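Local atomic coordinates of glucoamylase (Thermoanaerobacterium thermosaccharolyticum, PDB entry 1LF6), a protein that hydrolyses terminal alpha-1,4-linked glucose units successively from the non-reducing ends of glucan chains, probably releasing beta-D-glucose, and probably also cleaves isomaltose. Residues A[122-127]-A[133-138]; A[189-194]-A[263-268]. All blocks are in the same frame, centred on the assembly; numbering follows the deposited sequence.

Contact 1 of 2, residues A[122-127]-A[133-138]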
ATOM      1  N   LYS A 122       6.336   7.001 -21.859  1.00 23.99           N
ATOM      2  CA  LYS A 122       7.284   6.220 -21.075  1.00 24.19           C
ATOM      3  C   LYS A 122       6.944   4.737 -20.956  1.00 24.52           C
ATOM      4  O   LYS A 122       5.787   4.337 -21.019  1.00 23.06           O
ATOM      5  CB  LYS A 122       7.400   6.809 -19.663  1.00 24.54           C
ATOM      6  CG  LYS A 122       7.655   8.310 -19.611  1.00 25.61           C
ATOM      7  CD  LYS A 122       7.558   8.825 -18.175  1.00 26.89           C
ATOM      8  CE  LYS A 122       7.865  10.312 -18.088  1.00 26.78           C
ATOM      9  NZ  LYS A 122       7.737  10.828 -16.690  1.00 29.99           N
ATOM     10  N   ASP A 123       7.986   3.936 -20.776  1.00 24.89           N
ATOM     11  CA  ASP A 123       7.874   2.493 -20.598  1.00 25.81           C
ATOM     12  C   ASP A 123       8.694   2.258 -19.345  1.00 23.80           C
ATOM     13  O   ASP A 123       9.906   2.483 -19.349  1.00 21.68           O
ATOM     14  CB  ASP A 123       8.500   1.753 -21.784  1.00 29.36           C
ATOM     15  CG  ASP A 123       7.572   1.669 -22.975  1.00 33.32           C
ATOM     16  OD1 ASP A 123       6.725   2.572 -23.120  1.00 34.83           O
ATOM     17  OD2 ASP A 123       7.691   0.703 -23.774  1.00 35.92           O
ATOM     18  N   ILE A 124       8.036   1.815 -18.278  1.00 22.18           N
ATOM     19  CA  ILE A 124       8.718   1.609 -17.007  1.00 21.63           C
ATOM     20  C   ILE A 124       8.581   0.207 -16.423  1.00 21.47           C
ATOM     21  O   ILE A 124       7.491  -0.358 -16.383  1.00 23.05           O
ATOM     22  CB  ILE A 124       8.208   2.633 -15.967  1.00 23.02           C
ATOM     23  CG1 ILE A 124       8.391   4.051 -16.525  1.00 23.36           C
ATOM     24  CG2 ILE A 124       8.956   2.469 -14.643  1.00 22.65           C
ATOM     25  CD1 ILE A 124       7.697   5.126 -15.715  1.00 25.50           C
ATOM     26  N   PHE A 125       9.705  -0.330 -15.956  1.00 20.72           N
ATOM     27  CA  PHE A 125       9.767  -1.656 -15.351  1.00 21.86           C
ATOM     28  C   PHE A 125      11.171  -1.844 -14.794  1.00 21.51           C
ATOM     29  O   PHE A 125      11.993  -0.935 -14.866  1.00 22.74           O
ATOM     30  CB  PHE A 125       9.452  -2.738 -16.391  1.00 21.04           C
ATOM     31  CG  PHE A 125      10.420  -2.777 -17.538  1.00 21.49           C
ATOM     32  CD1 PHE A 125      11.529  -3.619 -17.504  1.00 22.62           C
ATOM     33  CD2 PHE A 125      10.233  -1.960 -18.650  1.00 21.73           C
ATOM     34  CE1 PHE A 125      12.438  -3.644 -18.561  1.00 23.49           C
ATOM     35  CE2 PHE A 125      11.135  -1.977 -19.707  1.00 21.88           C
ATOM     36  CZ  PHE A 125      12.240  -2.821 -19.665  1.00 21.73           C
ATOM     37  N   THR A 126      11.454  -3.013 -14.235  1.00 23.21           N
ATOM     38  CA  THR A 126      12.777  -3.254 -13.676  1.00 23.27           C
ATOM     39  C   THR A 126      13.514  -4.401 -14.358  1.00 24.24           C
ATOM     40  O   THR A 126      12.929  -5.163 -15.126  1.00 22.62           O
ATOM     41  CB  THR A 126      12.695  -3.551 -12.170  1.00 24.47           C
ATOM     42  OG1 THR A 126      11.846  -4.682 -11.950  1.00 23.80           O
ATOM     43  CG2 THR A 126      12.139  -2.344 -11.421  1.00 22.18           C
ATOM     44  N   ASP A 127      14.806  -4.503 -14.066  1.00 25.69           N
ATOM     45  CA  ASP A 127      15.662  -5.543 -14.614  1.00 26.41           C
ATOM     46  C   ASP A 127      15.489  -6.774 -13.733  1.00 26.92           C
ATOM     47  O   ASP A 127      15.848  -6.759 -12.556  1.00 26.72           O
ATOM     48  CB  ASP A 127      17.120  -5.058 -14.598  1.00 27.79           C
ATOM     49  CG  ASP A 127      18.078  -6.017 -15.302  1.00 27.10           C
ATOM     50  OD1 ASP A 127      19.143  -5.551 -15.756  1.00 27.15           O
ATOM     51  OD2 ASP A 127      17.778  -7.224 -15.390  1.00 27.88           O
ATOM     52  N   LEU A 133      16.220   0.183 -12.227  1.00 27.90           N
ATOM     53  CA  LEU A 133      14.913   0.619 -12.701  1.00 26.48           C
ATOM     54  C   LEU A 133      15.123   1.174 -14.102  1.00 27.03           C
ATOM     55  O   LEU A 133      16.059   1.942 -14.337  1.00 25.21           O
ATOM     56  CB  LEU A 133      14.341   1.714 -11.798  1.00 27.97           C
ATOM     57  CG  LEU A 133      13.000   2.299 -12.250  1.00 28.69           C
ATOM     58  CD1 LEU A 133      11.926   1.218 -12.200  1.00 25.79           C
ATOM     59  CD2 LEU A 133      12.623   3.471 -11.347  1.00 30.22           C
ATOM     60  N   ILE A 134      14.249   0.790 -15.025  1.00 25.52           N
ATOM     61  CA  ILE A 134      14.371   1.226 -16.406  1.00 25.37           C
ATOM     62  C   ILE A 134      13.197   2.071 -16.869  1.00 23.86           C
ATOM     63  O   ILE A 134      12.049   1.783 -16.545  1.00 25.69           O
ATOM     64  CB  ILE A 134      14.480   0.005 -17.341  1.00 25.18           C
ATOM     65  CG1 ILE A 134      15.651  -0.874 -16.903  1.00 27.09           C
ATOM     66  CG2 ILE A 134      14.647   0.464 -18.778  1.00 24.91           C
ATOM     67  CD1 ILE A 134      15.628  -2.272 -17.483  1.00 30.76           C
ATOM     68  N   MET A 135      13.494   3.116 -17.629  1.00 24.48           N
ATOM     69  CA  MET A 135      12.462   3.980 -18.176  1.00 26.02           C
ATOM     70  C   MET A 135      12.826   4.391 -19.588  1.00 27.76           C
ATOM     71  O   MET A 135      13.752   5.176 -19.796  1.00 28.81           O
ATOM     72  CB  MET A 135      12.265   5.254 -17.346  1.00 25.73           C
ATOM     73  CG  MET A 135      11.317   6.247 -18.032  1.00 26.04           C
ATOM     74  SD  MET A 135      11.137   7.849 -17.221  1.00 30.41           S
ATOM     75  CE  MET A 135      12.821   8.486 -17.374  1.00 30.48           C
ATOM     76  N   LYS A 136      12.109   3.850 -20.562  1.00 29.05           N
ATOM     77  CA  LYS A 136      12.347   4.231 -21.942  1.00 30.93           C
ATOM     78  C   LYS A 136      11.408   5.403 -22.157  1.00 30.18           C
ATOM     79  O   LYS A 136      10.253   5.368 -21.731  1.00 28.16           O
ATOM     80  CB  LYS A 136      11.996   3.092 -22.902  1.00 33.22           C
ATOM     81  CG  LYS A 136      12.287   3.415 -24.365  1.00 35.58           C
ATOM     82  CD  LYS A 136      12.258   2.158 -25.218  1.00 37.45           C
ATOM     83  CE  LYS A 136      12.784   2.415 -26.619  1.00 38.71           C
ATOM     84  NZ  LYS A 136      12.822   1.164 -27.437  1.00 41.39           N
ATOM     85  N   ALA A 137      11.904   6.452 -22.797  1.00 30.43           N
ATOM     86  CA  ALA A 137      11.081   7.623 -23.039  1.00 29.65           C
ATOM     87  C   ALA A 137      11.341   8.185 -24.422  1.00 30.48           C
ATOM     88  O   ALA A 137      12.422   8.012 -24.984  1.00 30.25           O
ATOM     89  CB  ALA A 137      11.364   8.685 -21.983  1.00 29.62           C
ATOM     90  N   LYS A 138      10.329   8.850 -24.966  1.00 31.57           N
ATOM     91  CA  LYS A 138      10.423   9.476 -26.273  1.00 32.63           C
ATOM     92  C   LYS A 138       9.678  10.801 -26.199  1.00 32.18           C
ATOM     93  O   LYS A 138       8.591  10.882 -25.622  1.00 30.08           O
ATOM     94  CB  LYS A 138       9.802   8.590 -27.356  1.00 35.59           C
ATOM     95  CG  LYS A 138       8.293   8.423 -27.254  1.00 38.99           C
ATOM     96  CD  LYS A 138       7.723   7.716 -28.485  1.00 42.88           C
ATOM     97  CE  LYS A 138       6.215   7.523 -28.357  1.00 45.30           C
ATOM     98  NZ  LYS A 138       5.612   6.834 -29.538  1.00 48.00           N
TER
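I124 and M135 lie side by side in an antiparallel beta hairpin of the N-terminal beta sandwich, with I124 CG1 4.0 Å from M135 CG. This non-hydrogen-bonded pair belongs to the tight face, where T126, L133 and A137 also turn toward strands 51-55, 58-63 and 70-80 of the opposing sheet; branched and long apolar chains suit such an interior. L133 CD1 crosses to I124 CG2 at 4.0 Å and to T126 CG2 at 3.7 Å. With I124 cut back to an alanine, a gap is likely to open between M135 CG and L133 CD1, leaving F52 and I59 of the opposing sheet less fully covered. The other face is looser at the D123–K136 pair, both partly exposed. D123 CB and K136 CB lie 3.9 Å apart, but the charged ends diverge. D123 OD2 stands 6.3 Å from K136 NZ. D123 forms a salt bridge with K273, and K136 a cation-pi contact with Y269. Backbone bonds tie the pair both ways, D123 N to K136 O spanning 2.8 Å. Farther along, F125 CG sits between its backbone N and carbonyl carbon (chi1 62°). I134 CB lies over one ring face, toward its rim, and F125 CE1 comes within 3.6 Å of I134 CD1.

Contact 2 of 2, residues A[189-194]-A[263-268]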
ATOM      1  N   ALA A 189      22.943   5.124  -9.067  1.00 30.24           N
ATOM      2  CA  ALA A 189      23.639   5.566 -10.265  1.00 29.23           C
ATOM      3  C   ALA A 189      22.617   5.819 -11.364  1.00 28.97           C
ATOM      4  O   ALA A 189      21.874   4.916 -11.749  1.00 30.18           O
ATOM      5  CB  ALA A 189      24.636   4.501 -10.706  1.00 29.14           C
ATOM      6  N   LEU A 190      22.576   7.052 -11.857  1.00 28.14           N
ATOM      7  CA  LEU A 190      21.650   7.424 -12.917  1.00 28.58           C
ATOM      8  C   LEU A 190      22.432   7.480 -14.232  1.00 30.07           C
ATOM      9  O   LEU A 190      23.444   8.173 -14.321  1.00 27.86           O
ATOM     10  CB  LEU A 190      21.046   8.797 -12.624  1.00 27.65           C
ATOM     11  CG  LEU A 190      19.706   9.173 -13.256  1.00 28.23           C
ATOM     12  CD1 LEU A 190      19.534  10.676 -13.178  1.00 27.04           C
ATOM     13  CD2 LEU A 190      19.647   8.727 -14.694  1.00 30.73           C
ATOM     14  N   SER A 191      21.961   6.758 -15.244  1.00 31.35           N
ATOM     15  CA  SER A 191      22.640   6.735 -16.537  1.00 32.73           C
ATOM     16  C   SER A 191      21.688   6.877 -17.717  1.00 33.57           C
ATOM     17  O   SER A 191      20.470   6.744 -17.576  1.00 34.01           O
ATOM     18  CB  SER A 191      23.444   5.441 -16.686  1.00 33.50           C
ATOM     19  OG  SER A 191      22.592   4.308 -16.684  1.00 34.83           O
ATOM     20  N   SER A 192      22.263   7.147 -18.886  1.00 33.89           N
ATOM     21  CA  SER A 192      21.498   7.308 -20.120  1.00 34.07           C
ATOM     22  C   SER A 192      22.176   6.500 -21.223  1.00 33.94           C
ATOM     23  O   SER A 192      23.402   6.499 -21.327  1.00 31.59           O
ATOM     24  CB  SER A 192      21.449   8.785 -20.514  1.00 33.29           C
ATOM     25  OG  SER A 192      20.696   8.975 -21.696  1.00 35.01           O
ATOM     26  N   ASN A 193      21.386   5.811 -22.042  1.00 34.31           N
ATOM     27  CA  ASN A 193      21.949   5.010 -23.122  1.00 34.54           C
ATOM     28  C   ASN A 193      22.612   5.916 -24.161  1.00 35.20           C
ATOM     29  O   ASN A 193      23.504   5.486 -24.896  1.00 35.01           O
ATOM     30  CB  ASN A 193      20.862   4.147 -23.775  1.00 34.37           C
ATOM     31  CG  ASN A 193      19.866   4.960 -24.578  1.00 34.44           C
ATOM     32  OD1 ASN A 193      19.367   5.986 -24.120  1.00 34.21           O
ATOM     33  ND2 ASN A 193      19.563   4.496 -25.784  1.00 35.34           N
ATOM     34  N   ILE A 194      22.179   7.172 -24.207  1.00 34.69           N
ATOM     35  CA  ILE A 194      22.738   8.140 -25.142  1.00 34.72           C
ATOM     36  C   ILE A 194      23.528   9.205 -24.391  1.00 34.85           C
ATOM     37  O   ILE A 194      23.948  10.204 -24.976  1.00 34.77           O
ATOM     38  CB  ILE A 194      21.642   8.849 -25.954  1.00 34.27           C
ATOM     39  CG1 ILE A 194      20.673   9.562 -25.011  1.00 33.76           C
ATOM     40  CG2 ILE A 194      20.921   7.847 -26.829  1.00 34.11           C
ATOM     41  CD1 ILE A 194      19.708  10.495 -25.718  1.00 31.84           C
ATOM     42  N   GLU A 263      25.535  -3.154 -16.784  1.00 36.97           N
ATOM     43  CA  GLU A 263      25.006  -4.448 -17.186  1.00 36.44           C
ATOM     44  C   GLU A 263      23.600  -4.296 -17.759  1.00 36.09           C
ATOM     45  O   GLU A 263      23.271  -4.880 -18.793  1.00 36.04           O
ATOM     46  CB  GLU A 263      25.001  -5.405 -15.997  1.00 37.46           C
ATOM     47  CG  GLU A 263      26.390  -5.860 -15.583  1.00 39.35           C
ATOM     48  CD  GLU A 263      26.378  -6.704 -14.329  1.00 41.69           C
ATOM     49  OE1 GLU A 263      27.427  -7.295 -13.997  1.00 44.27           O
ATOM     50  OE2 GLU A 263      25.318  -6.774 -13.669  1.00 43.50           O
ATOM     51  N   THR A 264      22.770  -3.500 -17.092  1.00 34.90           N
ATOM     52  CA  THR A 264      21.409  -3.287 -17.564  1.00 34.14           C
ATOM     53  C   THR A 264      21.423  -2.620 -18.939  1.00 34.71           C
ATOM     54  O   THR A 264      20.722  -3.054 -19.853  1.00 34.97           O
ATOM     55  CB  THR A 264      20.600  -2.421 -16.568  1.00 33.79           C
ATOM     56  OG1 THR A 264      20.422  -3.146 -15.341  1.00 29.93           O
ATOM     57  CG2 THR A 264      19.238  -2.069 -17.149  1.00 31.32           C
ATOM     58  N   LEU A 265      22.229  -1.572 -19.085  1.00 35.11           N
ATOM     59  CA  LEU A 265      22.333  -0.857 -20.355  1.00 37.01           C
ATOM     60  C   LEU A 265      22.847  -1.765 -21.473  1.00 36.73           C
ATOM     61  O   LEU A 265      22.440  -1.637 -22.627  1.00 37.97           O
ATOM     62  CB  LEU A 265      23.265   0.349 -20.202  1.00 35.80           C
ATOM     63  CG  LEU A 265      22.724   1.553 -19.421  1.00 36.10           C
ATOM     64  CD1 LEU A 265      23.857   2.526 -19.125  1.00 34.69           C
ATOM     65  CD2 LEU A 265      21.621   2.227 -20.228  1.00 34.23           C
ATOM     66  N   GLY A 266      23.741  -2.681 -21.125  1.00 37.88           N
ATOM     67  CA  GLY A 266      24.290  -3.583 -22.119  1.00 38.41           C
ATOM     68  C   GLY A 266      23.299  -4.628 -22.594  1.00 38.88           C
ATOM     69  O   GLY A 266      23.511  -5.271 -23.622  1.00 38.75           O
ATOM     70  N   GLU A 267      22.207  -4.799 -21.856  1.00 38.05           N
ATOM     71  CA  GLU A 267      21.204  -5.786 -22.230  1.00 38.36           C
ATOM     72  C   GLU A 267      20.267  -5.232 -23.298  1.00 38.05           C
ATOM     73  O   GLU A 267      20.116  -4.018 -23.429  1.00 38.92           O
ATOM     74  CB  GLU A 267      20.399  -6.213 -21.000  1.00 38.34           C
ATOM     75  CG  GLU A 267      19.722  -7.563 -21.164  1.00 40.39           C
ATOM     76  CD  GLU A 267      20.201  -8.579 -20.143  1.00 39.54           C
ATOM     77  OE1 GLU A 267      19.879  -9.779 -20.293  1.00 42.60           O
ATOM     78  OE2 GLU A 267      20.893  -8.177 -19.189  1.00 37.98           O
ATOM     79  N   ASP A 268      19.649  -6.123 -24.071  1.00 36.97           N
ATOM     80  CA  ASP A 268      18.722  -5.704 -25.115  1.00 36.43           C
ATOM     81  C   ASP A 268      17.392  -5.293 -24.494  1.00 35.96           C
ATOM     82  O   ASP A 268      16.760  -6.079 -23.793  1.00 34.24           O
ATOM     83  CB  ASP A 268      18.499  -6.834 -26.120  1.00 37.07           C
ATOM     84  CG  ASP A 268      17.351  -6.549 -27.070  1.00 37.54           C
ATOM     85  OD1 ASP A 268      16.206  -6.943 -26.761  1.00 37.05           O
ATOM     86  OD2 ASP A 268      17.592  -5.917 -28.118  1.00 37.90           O
TER
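N193 brings the one flat side-chain group among the residues that touch here, and L265 meets neither the faces nor the edges of its amide: the methyl CD2 of L265 meets the backbone and CB of N193, CB lying 4.1 Å away. The amide leads off from the helix, and its OD1 accepts a hydrogen bond from E245 N of the adjoining strand. This is helix-on-sheet packing in the N-terminal beta-sandwich domain, the last turn of helix 254-266 lying against the end of strand 186-192.

L265 carries the whole contact from the helix side. With CG anti to its carbonyl carbon (chi1 -73°), it reaches toward the strand and parts its two methyls between two residues. L265 CD1 goes to S191, 3.3 Å from S191 OG and 3.8 Å from S191 CB, a close fit for a methyl against a hydroxyl oxygen. The branch point follows less closely, L265 CG lying 3.9 Å from S191 OG. Serine suits this place because it is small enough to admit the leucine, and its OG also makes a weak hydrogen bond to V247 O. L265 rests on the V247 side chain as well, so the leucine bridges two neighbouring strands of one sheet.

No hydrogen bond crosses between the segments; the hold is van der Waals contact alone. S192, whose CB turns away from the helix, bonds through OG to G195 O instead and receives a weak bond from I194 N. Beyond the helix, D268 serves as N-cap of the next one, its OD1 bonded to N271 N.

At the exposed border of the contact, L265 CD2 lies 4.0 Å from both the N and the CA of N193.

Contact 1 closes before contact 2 opens along the chain. Their centres lie 11 Å apart, and both involve the same antiparallel sheet of the N-terminal domain, contact 2 through strand 186-192 only. Strand 243-251 stands between them, pairing with strand 132-141 of contact 1 and with strand 186-192, then leading on to helix 254-266. The contacts also meet directly: D127 OD1 is 2.8 Å from T264 OG1, a probable hydrogen bond, the same carboxylate oxygen also forming a salt bridge with R130, and I134 CD1 packs on T264 CG2. Helices 254-266 and 269-284 thus lie over the F125 and I134 face of the sheet. Both contacts build this domain, away from the likely catalytic residues E435 and E438.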